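Local coordinates for protein lipase (Rhizopus chinensis, PDB 6A0W) that probably hydrolyses the ester bonds of triacylglycerols as a secreted fungal class 3 lipase of the alpha/beta-hydrolase fold, at residues R114-D126 and I232-L244. Sequence-based numbering, arbitrary orientation.
Sequences RSAITDMVFTFTD and IVPHVPPQAFGYL
Tyr-243 and Phe-122 make the one hydrogen bond of this contact: the tyrosine OH donates to Phe-122 O at 2.7 Å, arriving 44° above the carbonyl plane. That bond helps to hold the phenol, and both its faces are covered. Phe-124 lies over one as an offset stack, CE1 3.4 Å from Tyr-243 CZ; the ring of Pro-237, which follows a cis peptide bond, backs the other. Phe-122 is also closely packed. Pro-238 CD sits over the centre of its ring in a CH-pi contact, 3.7 Å from the centroid, while Phe-122 CB presses on the face of Phe-241 and the Phe-122 ring turns its edge to that same face, planes at 69°. The aromatic rings of Phe-122, Phe-124, Phe-241 and Tyr-243 form a cluster joining the loop after strand 223-228 to the segment that runs from helix 113-118, the probable lid of this lipase family, into strand 124-126. Phe-241 marks the solvent side: the residue is exposed although Phe-122 CB lies over one face of its ring, and it meets Phe-124 only obliquely. Toward the helix the packing is sparser, though Ile-117 and Val-233 are buried. With chi1 and chi2 both near 180°, Met-120 extends SD to 3.9 Å from Pro-237 CD, and Ile-117 CD1 rests 3.8 Å from Val-233 CG2. Val-233 also touches His-284, which probably forms a catalytic triad with Ser-172 and Asp-231.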
loop_
_atom_site.group_PDB
_atom_site.type_symbol
_atom_site.label_atom_id
_atom_site.label_comp_id
_atom_site.label_asym_id
_atom_site.label_seq_id
_atom_site.Cartn_x
_atom_site.Cartn_y
_atom_site.Cartn_z
ATOM N N ARG A 114 -5.152 -15.240 -2.330
ATOM C CA ARG A 114 -4.796 -16.386 -1.520
ATOM C C ARG A 114 -3.653 -17.162 -2.143
ATOM O O ARG A 114 -2.671 -17.511 -1.469
ATOM C CB ARG A 114 -6.002 -17.289 -1.295
ATOM C CG ARG A 114 -5.657 -18.402 -0.331
ATOM C CD ARG A 114 -6.880 -19.248 -0.032
ATOM N NE ARG A 114 -6.537 -20.318 0.901
ATOM C CZ ARG A 114 -7.114 -20.487 2.087
ATOM N NH1 ARG A 114 -8.133 -19.710 2.463
ATOM N NH2 ARG A 114 -6.759 -21.526 2.826
ATOM N N SER A 115 -3.740 -17.472 -3.426
ATOM C CA SER A 115 -2.559 -18.098 -4.040
ATOM C C SER A 115 -1.335 -17.187 -3.974
ATOM O O SER A 115 -0.215 -17.652 -3.836
ATOM C CB SER A 115 -2.846 -18.501 -5.510
ATOM O OG SER A 115 -3.063 -17.374 -6.353
ATOM N N ALA A 116 -1.483 -15.900 -4.229
ATOM C CA ALA A 116 -0.318 -15.008 -4.200
ATOM C C ALA A 116 0.428 -15.088 -2.853
ATOM O O ALA A 116 1.645 -15.123 -2.810
ATOM C CB ALA A 116 -0.741 -13.583 -4.458
ATOM N N ILE A 117 -0.313 -15.222 -1.768
ATOM C CA ILE A 117 0.303 -15.323 -0.449
ATOM C C ILE A 117 0.865 -16.706 -0.208
ATOM O O ILE A 117 1.989 -16.849 0.304
ATOM C CB ILE A 117 -0.728 -15.010 0.667
ATOM C CG1 ILE A 117 -1.254 -13.588 0.528
ATOM C CG2 ILE A 117 -0.091 -15.182 2.031
ATOM C CD1 ILE A 117 -0.199 -12.537 0.240
ATOM N N THR A 118 0.069 -17.737 -0.515
ATOM C CA THR A 118 0.529 -19.118 -0.311
ATOM C C THR A 118 1.739 -19.452 -1.195
ATOM O O THR A 118 2.641 -20.091 -0.737
ATOM C CB THR A 118 -0.569 -20.178 -0.522
ATOM O OG1 THR A 118 -0.894 -20.226 -1.904
ATOM C CG2 THR A 118 -1.800 -19.866 0.259
ATOM N N ASP A 119 1.844 -18.908 -2.403
ATOM C CA ASP A 119 2.966 -19.260 -3.289
ATOM C C ASP A 119 4.155 -18.343 -3.144
ATOM O O ASP A 119 5.099 -18.437 -3.926
ATOM C CB ASP A 119 2.511 -19.226 -4.755
ATOM C CG ASP A 119 1.481 -20.312 -5.070
ATOM O OD1 ASP A 119 1.254 -21.157 -4.174
ATOM O OD2 ASP A 119 0.815 -20.237 -6.133
ATOM N N MET A 120 4.038 -17.319 -2.297
ATOM C CA MET A 120 4.982 -16.197 -2.357
ATOM C C MET A 120 6.356 -16.801 -2.067
ATOM O O MET A 120 6.455 -17.597 -1.157
ATOM C CB MET A 120 4.645 -15.151 -1.274
ATOM C CG MET A 120 5.550 -13.931 -1.293
ATOM S SD MET A 120 5.032 -12.706 -0.069
ATOM C CE MET A 120 3.567 -12.079 -0.879
ATOM N N VAL A 121 7.401 -16.329 -2.728
ATOM C CA VAL A 121 8.767 -16.680 -2.342
ATOM C C VAL A 121 9.508 -15.449 -1.792
ATOM O O VAL A 121 9.354 -14.330 -2.286
ATOM C CB VAL A 121 9.564 -17.284 -3.521
ATOM C CG1 VAL A 121 8.822 -18.467 -4.140
ATOM C CG2 VAL A 121 9.884 -16.262 -4.589
ATOM N N PHE A 122 10.420 -15.701 -0.873
ATOM C CA PHE A 122 10.974 -14.656 -0.012
ATOM C C PHE A 122 12.307 -14.109 -0.484
ATOM O O PHE A 122 12.797 -13.128 0.061
ATOM C CB PHE A 122 11.115 -15.169 1.424
ATOM C CG PHE A 122 9.847 -15.718 1.997
ATOM C CD1 PHE A 122 8.610 -15.250 1.571
ATOM C CD2 PHE A 122 9.895 -16.735 2.919
ATOM C CE1 PHE A 122 7.442 -15.777 2.078
ATOM C CE2 PHE A 122 8.736 -17.279 3.421
ATOM C CZ PHE A 122 7.507 -16.791 3.019
ATOM N N THR A 123 12.828 -14.652 -1.575
ATOM C CA THR A 123 14.134 -14.268 -2.084
ATOM C C THR A 123 14.279 -12.755 -2.298
ATOM O O THR A 123 13.460 -12.122 -2.957
ATOM C CB THR A 123 14.365 -14.955 -3.441
ATOM O OG1 THR A 123 14.021 -16.323 -3.311
ATOM C CG2 THR A 123 15.803 -14.868 -3.892
ATOM N N PHE A 124 15.412 -12.232 -1.850
ATOM C CA PHE A 124 15.806 -10.853 -2.042
ATOM C C PHE A 124 16.561 -10.655 -3.332
ATOM O O PHE A 124 17.219 -11.560 -3.792
ATOM C CB PHE A 124 16.758 -10.461 -0.910
ATOM C CG PHE A 124 16.075 -10.215 0.396
ATOM C CD1 PHE A 124 15.135 -9.202 0.508
ATOM C CD2 PHE A 124 16.438 -10.920 1.532
ATOM C CE1 PHE A 124 14.564 -8.912 1.738
ATOM C CE2 PHE A 124 15.855 -10.646 2.753
ATOM C CZ PHE A 124 14.935 -9.626 2.854
ATOM N N THR A 125 16.470 -9.461 -3.890
ATOM C CA THR A 125 17.421 -8.918 -4.837
ATOM C C THR A 125 18.016 -7.688 -4.151
ATOM O O THR A 125 17.336 -7.067 -3.346
ATOM C CB THR A 125 16.712 -8.361 -6.084
ATOM O OG1 THR A 125 15.886 -9.362 -6.658
ATOM C CG2 THR A 125 17.729 -7.894 -7.130
ATOM N N ASP A 126 19.229 -7.284 -4.536
ATOM C CA ASP A 126 19.815 -6.044 -4.058
ATOM C C ASP A 126 19.008 -4.856 -4.517
ATOM O O ASP A 126 18.582 -4.804 -5.662
ATOM C CB ASP A 126 21.256 -5.867 -4.544
ATOM C CG ASP A 126 22.223 -6.767 -3.808
ATOM O OD1 ASP A 126 21.815 -7.494 -2.870
ATOM O OD2 ASP A 126 23.421 -6.741 -4.165
ATOM N N ILE A 232 -3.755 -10.962 7.110
ATOM C CA ILE A 232 -2.460 -11.660 7.082
ATOM C C ILE A 232 -1.354 -10.922 6.330
ATOM O O ILE A 232 -0.166 -11.081 6.622
ATOM C CB ILE A 232 -2.600 -13.067 6.506
ATOM C CG1 ILE A 232 -1.352 -13.882 6.765
ATOM C CG2 ILE A 232 -2.988 -13.064 5.035
ATOM C CD1 ILE A 232 -1.579 -15.342 6.486
ATOM N N VAL A 233 -1.723 -10.145 5.331
ATOM C CA VAL A 233 -0.721 -9.778 4.335
ATOM C C VAL A 233 0.419 -8.889 4.902
ATOM O O VAL A 233 1.591 -8.985 4.461
ATOM C CB VAL A 233 -1.357 -9.165 3.049
ATOM C CG1 VAL A 233 -0.253 -8.810 2.055
ATOM C CG2 VAL A 233 -2.266 -10.179 2.365
ATOM N N PRO A 234 0.085 -7.993 5.849
ATOM C CA PRO A 234 1.163 -7.182 6.410
ATOM C C PRO A 234 2.135 -7.946 7.289
ATOM O O PRO A 234 3.073 -7.351 7.851
ATOM C CB PRO A 234 0.412 -6.107 7.219
ATOM C CG PRO A 234 -0.870 -5.932 6.443
ATOM C CD PRO A 234 -1.229 -7.305 5.950
ATOM N N HIS A 235 1.849 -9.222 7.476
ATOM C CA HIS A 235 2.683 -10.080 8.281
ATOM C C HIS A 235 3.486 -11.061 7.442
ATOM O O HIS A 235 4.059 -11.994 8.000
ATOM C CB HIS A 235 1.820 -10.842 9.307
ATOM C CG HIS A 235 1.001 -9.929 10.160
ATOM N ND1 HIS A 235 1.582 -9.106 11.103
ATOM C CD2 HIS A 235 -0.279 -9.504 10.026
ATOM C CE1 HIS A 235 0.653 -8.299 11.600
ATOM N NE2 HIS A 235 -0.480 -8.499 10.949
ATOM N N VAL A 236 3.546 -10.846 6.130
ATOM C CA VAL A 236 4.442 -11.630 5.280
ATOM C C VAL A 236 5.191 -10.649 4.373
ATOM O O VAL A 236 4.680 -9.572 4.068
ATOM C CB VAL A 236 3.689 -12.660 4.399
ATOM C CG1 VAL A 236 2.822 -13.576 5.224
ATOM C CG2 VAL A 236 2.843 -11.953 3.365
ATOM N N PRO A 237 6.347 -11.044 3.837
ATOM C CA PRO A 237 7.131 -12.192 4.275
ATOM C C PRO A 237 7.577 -12.062 5.719
ATOM O O PRO A 237 7.548 -10.970 6.271
ATOM C CB PRO A 237 8.375 -12.110 3.385
ATOM C CG PRO A 237 7.973 -11.343 2.196
ATOM C CD PRO A 237 6.856 -10.438 2.601
ATOM N N PRO A 238 8.195 -13.097 6.259
ATOM C CA PRO A 238 8.471 -13.082 7.702
ATOM C C PRO A 238 9.639 -12.183 8.081
ATOM O O PRO A 238 10.648 -12.123 7.377
ATOM C CB PRO A 238 8.830 -14.544 7.986
ATOM C CG PRO A 238 8.206 -15.315 6.852
ATOM C CD PRO A 238 8.439 -14.420 5.672
ATOM N N GLN A 239 9.519 -11.484 9.200
ATOM C CA GLN A 239 10.689 -10.864 9.814
ATOM C C GLN A 239 11.902 -11.803 9.938
ATOM O O GLN A 239 13.027 -11.388 9.696
ATOM C CB GLN A 239 10.327 -10.348 11.202
ATOM C CG GLN A 239 10.313 -8.850 11.343
ATOM C CD GLN A 239 10.050 -8.449 12.774
ATOM O OE1 GLN A 239 8.999 -8.765 13.321
ATOM N NE2 GLN A 239 11.045 -7.891 13.412
ATOM N N ALA A 240 11.677 -13.054 10.322
ATOM C CA ALA A 240 12.787 -14.005 10.518
ATOM C C ALA A 240 13.619 -14.230 9.259
ATOM O O ALA A 240 14.781 -14.560 9.342
ATOM C CB ALA A 240 12.271 -15.330 11.064
ATOM N N PHE A 241 13.080 -13.891 8.099
ATOM C CA PHE A 241 13.852 -13.945 6.874
ATOM C C PHE A 241 14.650 -12.660 6.613
ATOM O O PHE A 241 15.442 -12.592 5.668
ATOM C CB PHE A 241 12.904 -14.225 5.726
ATOM C CG PHE A 241 13.556 -14.845 4.539
ATOM C CD1 PHE A 241 14.069 -14.037 3.498
ATOM C CD2 PHE A 241 13.597 -16.234 4.410
ATOM C CE1 PHE A 241 14.667 -14.602 2.368
ATOM C CE2 PHE A 241 14.199 -16.800 3.289
ATOM C CZ PHE A 241 14.734 -15.991 2.274
ATOM N N GLY A 242 14.474 -11.633 7.447
ATOM C CA GLY A 242 15.209 -10.363 7.272
ATOM C C GLY A 242 14.375 -9.135 6.897
ATOM O O GLY A 242 14.886 -8.020 6.807
ATOM N N TYR A 243 13.081 -9.332 6.697
ATOM C CA TYR A 243 12.194 -8.273 6.222
ATOM C C TYR A 243 11.823 -7.391 7.417
ATOM O O TYR A 243 11.737 -7.869 8.565
ATOM C CB TYR A 243 10.935 -8.903 5.607
ATOM C CG TYR A 243 11.111 -9.438 4.173
ATOM C CD1 TYR A 243 11.639 -10.707 3.917
ATOM C CD2 TYR A 243 10.854 -8.635 3.088
ATOM C CE1 TYR A 243 11.816 -11.165 2.612
ATOM C CE2 TYR A 243 11.008 -9.092 1.786
ATOM C CZ TYR A 243 11.498 -10.347 1.550
ATOM O OH TYR A 243 11.694 -10.709 0.245
ATOM N N LEU A 244 11.552 -6.120 7.133
ATOM C CA LEU A 244 11.150 -5.170 8.180
ATOM C C LEU A 244 10.319 -4.046 7.598
ATOM O O LEU A 244 10.662 -3.545 6.542
ATOM C CB LEU A 244 12.371 -4.583 8.878
ATOM C CG LEU A 244 12.122 -3.755 10.140
ATOM C CD1 LEU A 244 11.599 -4.650 11.255
ATOM C CD2 LEU A 244 13.444 -3.097 10.552
#